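Local coordinates for RabGDI protein (Plasmodium falciparum 3D7, PDB 3P1W) that probably acts as a Rab GDP-dissociation inhibitor, binding Rab GTPases and restraining their release of GDP during protein transport, at residues Q325-I330 / K393-P398; N389-E394 / V410-L415. All coordinates share one frame; numbering follows the deposited sequence.

Contact 1: residues Q325-I330 / K393-P398; sequences QVIRCI and KEIEKP
The CA atoms of C329 and I395 stand 8.5 Å apart, their residues facing each other between a strand and a turn whose last residue occupies the N-cap position of the next helix. The contact is wholly apolar, and I395 carries its side of it. With chi1 at 64°, its CG1 branch lies between the backbone N and the carbonyl carbon, and the extended chi2 carries the branch on to the strand. Its end, CD1, rests against CB of C329 at 3.6 Å. The same methyl meets CD1 of I327 at 4.1 Å, while the shorter CG2 branches of the two isoleucines also lie 4.1 Å apart. The isoleucines thus reach toward each other tip to tip and touch through both branches. I327 and C329, two positions apart on the strand, present their CB atoms to the turn, whereas R328 between them points away and its NH2 bonds to the carbonyls of Y433 and D434. All three touching residues are buried, and I395 also packs on V382 of the adjacent strand 378-385. Joining parallel strands 378-385 and 405-418, the helical link lays I395 on antiparallel strand 320-333 between them: a split beta-alpha-beta arrangement.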
loop_
_atom_site.group_PDB
_atom_site.type_symbol
_atom_site.label_atom_id
_atom_site.label_comp_id
_atom_site.label_asym_id
_atom_site.label_seq_id
_atom_site.Cartn_x
_atom_site.Cartn_y
_atom_site.Cartn_z
ATOM N N GLN A 325 2.908 -14.491 7.089
ATOM C CA GLN A 325 3.858 -13.455 7.535
ATOM C C GLN A 325 4.313 -12.635 6.336
ATOM O O GLN A 325 4.286 -13.114 5.205
ATOM C CB GLN A 325 5.106 -14.085 8.186
ATOM C CG GLN A 325 4.854 -14.828 9.492
ATOM C CD GLN A 325 6.126 -15.160 10.229
ATOM O OE1 GLN A 325 7.005 -15.807 9.687
ATOM N NE2 GLN A 325 6.219 -14.731 11.482
ATOM N N VAL A 326 4.756 -11.418 6.616
ATOM C CA VAL A 326 5.339 -10.512 5.627
ATOM C C VAL A 326 6.779 -10.192 6.065
ATOM O O VAL A 326 7.045 -10.085 7.267
ATOM C CB VAL A 326 4.493 -9.237 5.458
ATOM C CG1 VAL A 326 4.272 -8.475 6.827
ATOM C CG2 VAL A 326 5.163 -8.299 4.439
ATOM N N ILE A 327 7.716 -10.092 5.100
ATOM C CA ILE A 327 9.057 -9.609 5.364
ATOM C C ILE A 327 9.233 -8.315 4.605
ATOM O O ILE A 327 8.781 -8.186 3.447
ATOM C CB ILE A 327 10.144 -10.675 4.995
ATOM C CG1 ILE A 327 11.545 -10.127 5.283
ATOM C CG2 ILE A 327 9.980 -11.161 3.514
ATOM C CD1 ILE A 327 12.663 -11.240 5.250
ATOM N N ARG A 328 9.771 -7.321 5.299
ATOM C CA ARG A 328 10.214 -6.081 4.700
ATOM C C ARG A 328 11.648 -5.818 5.073
ATOM O O ARG A 328 12.035 -5.939 6.231
ATOM C CB ARG A 328 9.347 -4.869 5.129
ATOM C CG ARG A 328 7.900 -4.996 4.761
ATOM C CD ARG A 328 7.104 -3.733 4.963
ATOM N NE ARG A 328 5.708 -3.984 4.611
ATOM C CZ ARG A 328 4.799 -4.533 5.437
ATOM N NH1 ARG A 328 5.107 -4.831 6.691
ATOM N NH2 ARG A 328 3.573 -4.768 5.014
ATOM N N CYS A 329 12.443 -5.482 4.060
ATOM C CA CYS A 329 13.850 -5.201 4.231
ATOM C C CYS A 329 14.100 -3.808 3.713
ATOM O O CYS A 329 14.008 -3.562 2.514
ATOM C CB CYS A 329 14.716 -6.204 3.449
ATOM S SG CYS A 329 16.482 -5.966 3.848
ATOM N N ILE A 330 14.391 -2.898 4.639
ATOM C CA ILE A 330 14.782 -1.536 4.333
ATOM C C ILE A 330 16.288 -1.483 4.105
ATOM O O ILE A 330 17.064 -1.910 4.968
ATOM C CB ILE A 330 14.377 -0.586 5.483
ATOM C CG1 ILE A 330 12.843 -0.574 5.640
ATOM C CG2 ILE A 330 14.969 0.836 5.250
ATOM C CD1 ILE A 330 12.313 0.017 6.974
ATOM N N LYS A 393 16.148 -15.656 2.527
ATOM C CA LYS A 393 16.540 -16.250 1.267
ATOM C C LYS A 393 15.535 -15.908 0.129
ATOM O O LYS A 393 15.934 -15.709 -1.018
ATOM C CB LYS A 393 16.686 -17.779 1.440
ATOM C CG LYS A 393 17.808 -18.405 0.663
ATOM C CD LYS A 393 17.768 -18.038 -0.810
ATOM N N GLU A 394 14.254 -15.815 0.456
ATOM C CA GLU A 394 13.225 -15.483 -0.538
ATOM C C GLU A 394 13.435 -14.105 -1.165
ATOM O O GLU A 394 12.954 -13.856 -2.255
ATOM C CB GLU A 394 11.830 -15.552 0.074
ATOM C CG GLU A 394 11.433 -16.937 0.561
ATOM C CD GLU A 394 10.081 -16.948 1.215
ATOM O OE1 GLU A 394 9.092 -16.601 0.552
ATOM O OE2 GLU A 394 9.992 -17.361 2.387
ATOM N N ILE A 395 14.091 -13.200 -0.455
ATOM C CA ILE A 395 14.353 -11.868 -1.005
ATOM C C ILE A 395 15.778 -11.679 -1.527
ATOM O O ILE A 395 16.153 -10.577 -1.924
ATOM C CB ILE A 395 13.979 -10.755 -0.020
ATOM C CG1 ILE A 395 14.839 -10.802 1.242
ATOM C CG2 ILE A 395 12.476 -10.841 0.279
ATOM C CD1 ILE A 395 14.718 -9.507 2.096
ATOM N N GLU A 396 16.536 -12.762 -1.608
ATOM C CA GLU A 396 17.921 -12.684 -2.102
ATOM C C GLU A 396 18.008 -12.138 -3.520
ATOM O O GLU A 396 18.757 -11.181 -3.764
ATOM C CB GLU A 396 18.604 -14.055 -1.962
ATOM C CG GLU A 396 20.029 -14.115 -2.404
ATOM C CD GLU A 396 20.592 -15.533 -2.283
ATOM O OE1 GLU A 396 20.853 -16.147 -3.324
ATOM O OE2 GLU A 396 20.730 -16.033 -1.152
ATOM N N LYS A 397 17.220 -12.681 -4.451
ATOM C CA LYS A 397 17.276 -12.223 -5.846
ATOM C C LYS A 397 16.797 -10.774 -5.981
ATOM O O LYS A 397 17.441 -9.955 -6.627
ATOM C CB LYS A 397 16.500 -13.164 -6.784
ATOM C CG LYS A 397 17.047 -13.187 -8.207
ATOM N N PRO A 398 15.669 -10.416 -5.332
ATOM C CA PRO A 398 15.307 -9.011 -5.367
ATOM C C PRO A 398 16.382 -8.063 -4.836
ATOM O O PRO A 398 16.601 -6.984 -5.399
ATOM C CB PRO A 398 14.055 -8.948 -4.473
ATOM C CG PRO A 398 13.465 -10.314 -4.573
ATOM C CD PRO A 398 14.624 -11.252 -4.738
#

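Contact 2: residues N389-E394 / V410-L415; sequences NNPIKE and VKISDL
The puckered pyrrolidine ring of P391 meets CD1 of I412 with its CG at 4.0 Å, and the two side chains cross at about a right angle. The flat group here is the amide of N390, which works within its own segment: its OD1 accepts the backbone N-H of K393 at an N-to-OD1 distance of 3.3 Å. The donor sits well above the carbonyl plane, 63° out of it, and the N-H...O angle is 153°. This is a side-chain N-cap, and it is supplemented by weak backbone bonds from K393 N and E394 N to the carbonyl of N390, so that K393 N is shared between N390 O and OD1 and the single loosely bonded turn is held at its start.

Beside the proline, I392 supplies the second hydrophobic point. Its CB does not face the strand, but chi1 of -73° and a bent chi2 turn the chain so that CD1 comes down on V410. That methyl lies 3.9 Å from V410 CG1 and equally far from V410 CG2, straddling the fork of the valine. I412 and V410 both direct their CB atoms to the turn; I412 and I392 are exposed, and the contact lies at the surface. Strand 320-333 lies beside 405-418 in the sheet, and its I327 touches P391, I392 and I412 alike, so helix 391-394 sits over both strands.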
loop_
_atom_site.group_PDB
_atom_site.type_symbol
_atom_site.label_atom_id
_atom_site.label_comp_id
_atom_site.label_asym_id
_atom_site.label_seq_id
_atom_site.Cartn_x
_atom_site.Cartn_y
_atom_site.Cartn_z
ATOM N N ASN A 389 10.501 -21.509 5.026
ATOM C CA ASN A 389 11.195 -21.523 6.318
ATOM C C ASN A 389 12.275 -20.463 6.452
ATOM O O ASN A 389 12.697 -20.163 7.575
ATOM C CB ASN A 389 11.751 -22.945 6.656
ATOM C CG ASN A 389 12.944 -23.402 5.766
ATOM O OD1 ASN A 389 13.234 -22.841 4.720
ATOM N ND2 ASN A 389 13.603 -24.468 6.194
ATOM N N ASN A 390 12.673 -19.862 5.329
ATOM C CA ASN A 390 13.811 -18.938 5.261
ATOM C C ASN A 390 13.504 -17.701 4.425
ATOM O O ASN A 390 13.955 -17.564 3.286
ATOM C CB ASN A 390 15.075 -19.640 4.741
ATOM C CG ASN A 390 16.345 -18.794 4.950
ATOM O OD1 ASN A 390 16.278 -17.579 5.162
ATOM N ND2 ASN A 390 17.499 -19.431 4.842
ATOM N N PRO A 391 12.717 -16.772 4.999
ATOM C CA PRO A 391 12.280 -15.592 4.245
ATOM C C PRO A 391 13.407 -14.693 3.758
ATOM O O PRO A 391 13.316 -14.070 2.697
ATOM C CB PRO A 391 11.402 -14.829 5.248
ATOM C CG PRO A 391 11.218 -15.667 6.416
ATOM C CD PRO A 391 12.068 -16.896 6.316
ATOM N N ILE A 392 14.486 -14.596 4.523
ATOM C CA ILE A 392 15.632 -13.831 4.051
ATOM C C ILE A 392 16.151 -14.337 2.701
ATOM O O ILE A 392 16.522 -13.539 1.817
ATOM C CB ILE A 392 16.770 -13.819 5.111
ATOM C CG1 ILE A 392 16.368 -12.908 6.256
ATOM C CG2 ILE A 392 18.068 -13.313 4.504
ATOM C CD1 ILE A 392 16.380 -11.483 5.857
ATOM N N LYS A 393 16.148 -15.656 2.527
ATOM C CA LYS A 393 16.540 -16.250 1.267
ATOM C C LYS A 393 15.535 -15.908 0.129
ATOM O O LYS A 393 15.934 -15.709 -1.018
ATOM C CB LYS A 393 16.686 -17.779 1.440
ATOM C CG LYS A 393 17.808 -18.405 0.663
ATOM C CD LYS A 393 17.768 -18.038 -0.810
ATOM N N GLU A 394 14.254 -15.815 0.456
ATOM C CA GLU A 394 13.225 -15.483 -0.538
ATOM C C GLU A 394 13.435 -14.105 -1.165
ATOM O O GLU A 394 12.954 -13.856 -2.255
ATOM C CB GLU A 394 11.830 -15.552 0.074
ATOM C CG GLU A 394 11.433 -16.937 0.561
ATOM C CD GLU A 394 10.081 -16.948 1.215
ATOM O OE1 GLU A 394 9.092 -16.601 0.552
ATOM O OE2 GLU A 394 9.992 -17.361 2.387
ATOM N N VAL A 410 15.725 -5.412 8.683
ATOM C CA VAL A 410 14.762 -6.433 8.349
ATOM C C VAL A 410 13.710 -6.601 9.430
ATOM O O VAL A 410 14.045 -6.646 10.626
ATOM C CB VAL A 410 15.412 -7.802 8.180
ATOM C CG1 VAL A 410 14.322 -8.833 7.863
ATOM C CG2 VAL A 410 16.478 -7.764 7.075
ATOM N N LYS A 411 12.438 -6.662 9.032
ATOM C CA LYS A 411 11.330 -6.895 9.966
ATOM C C LYS A 411 10.380 -7.928 9.376
ATOM O O LYS A 411 9.904 -7.792 8.235
ATOM C CB LYS A 411 10.561 -5.602 10.282
ATOM C CG LYS A 411 9.529 -5.753 11.368
ATOM C CD LYS A 411 8.921 -4.388 11.693
ATOM C CE LYS A 411 7.850 -4.497 12.776
ATOM N NZ LYS A 411 7.359 -3.144 13.099
ATOM N N ILE A 412 10.146 -8.983 10.142
ATOM C CA ILE A 412 9.190 -10.002 9.770
ATOM C C ILE A 412 7.986 -9.918 10.701
ATOM O O ILE A 412 8.143 -9.879 11.943
ATOM C CB ILE A 412 9.817 -11.403 9.815
ATOM C CG1 ILE A 412 10.965 -11.507 8.812
ATOM C CG2 ILE A 412 8.737 -12.480 9.523
ATOM C CD1 ILE A 412 11.902 -12.743 9.058
ATOM N N SER A 413 6.802 -9.801 10.125
ATOM C CA SER A 413 5.577 -9.571 10.907
ATOM C C SER A 413 4.502 -10.615 10.575
ATOM O O SER A 413 4.354 -11.033 9.410
ATOM C CB SER A 413 5.028 -8.170 10.619
ATOM O OG SER A 413 5.963 -7.145 10.932
ATOM N N ASP A 414 3.698 -10.982 11.583
ATOM C CA ASP A 414 2.548 -11.840 11.352
ATOM C C ASP A 414 1.456 -11.051 10.640
ATOM O O ASP A 414 1.271 -9.858 10.884
ATOM C CB ASP A 414 2.007 -12.430 12.672
ATOM C CG ASP A 414 2.969 -13.388 13.344
ATOM O OD1 ASP A 414 3.755 -14.094 12.689
ATOM O OD2 ASP A 414 2.928 -13.435 14.583
ATOM N N LEU A 415 0.765 -11.712 9.725
ATOM C CA LEU A 415 -0.372 -11.152 9.002
ATOM C C LEU A 415 -1.658 -11.717 9.569
ATOM O O LEU A 415 -1.862 -12.948 9.559
ATOM C CB LEU A 415 -0.313 -11.506 7.510
ATOM C CG LEU A 415 0.847 -10.932 6.696
ATOM C CD1 LEU A 415 0.902 -11.545 5.277
ATOM C CD2 LEU A 415 0.752 -9.387 6.649
#

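Overall arrangement
From the N terminus, the relevant part of the chain begins with strand 320-333, reaches strand 378-385 after strands 346-350 and 361-367, and turns into helices 391-394 and 396-400 before returning as strand 405-418. Contact 1 closes an excursion of 62 residues; contact 2 closes a much shorter one of 15. The loops cross rather than nest, since contact 2 begins on the stretch where contact 1 ends, and K393 and E394 belong to both. Their strands are antiparallel neighbours, joined by the backbone bond V326 N to S413 O (2.8 Å) and by Q325 NE2 to D414 OD1 (2.8 Å). Together the contacts fasten the helical connection to one face of the sheet.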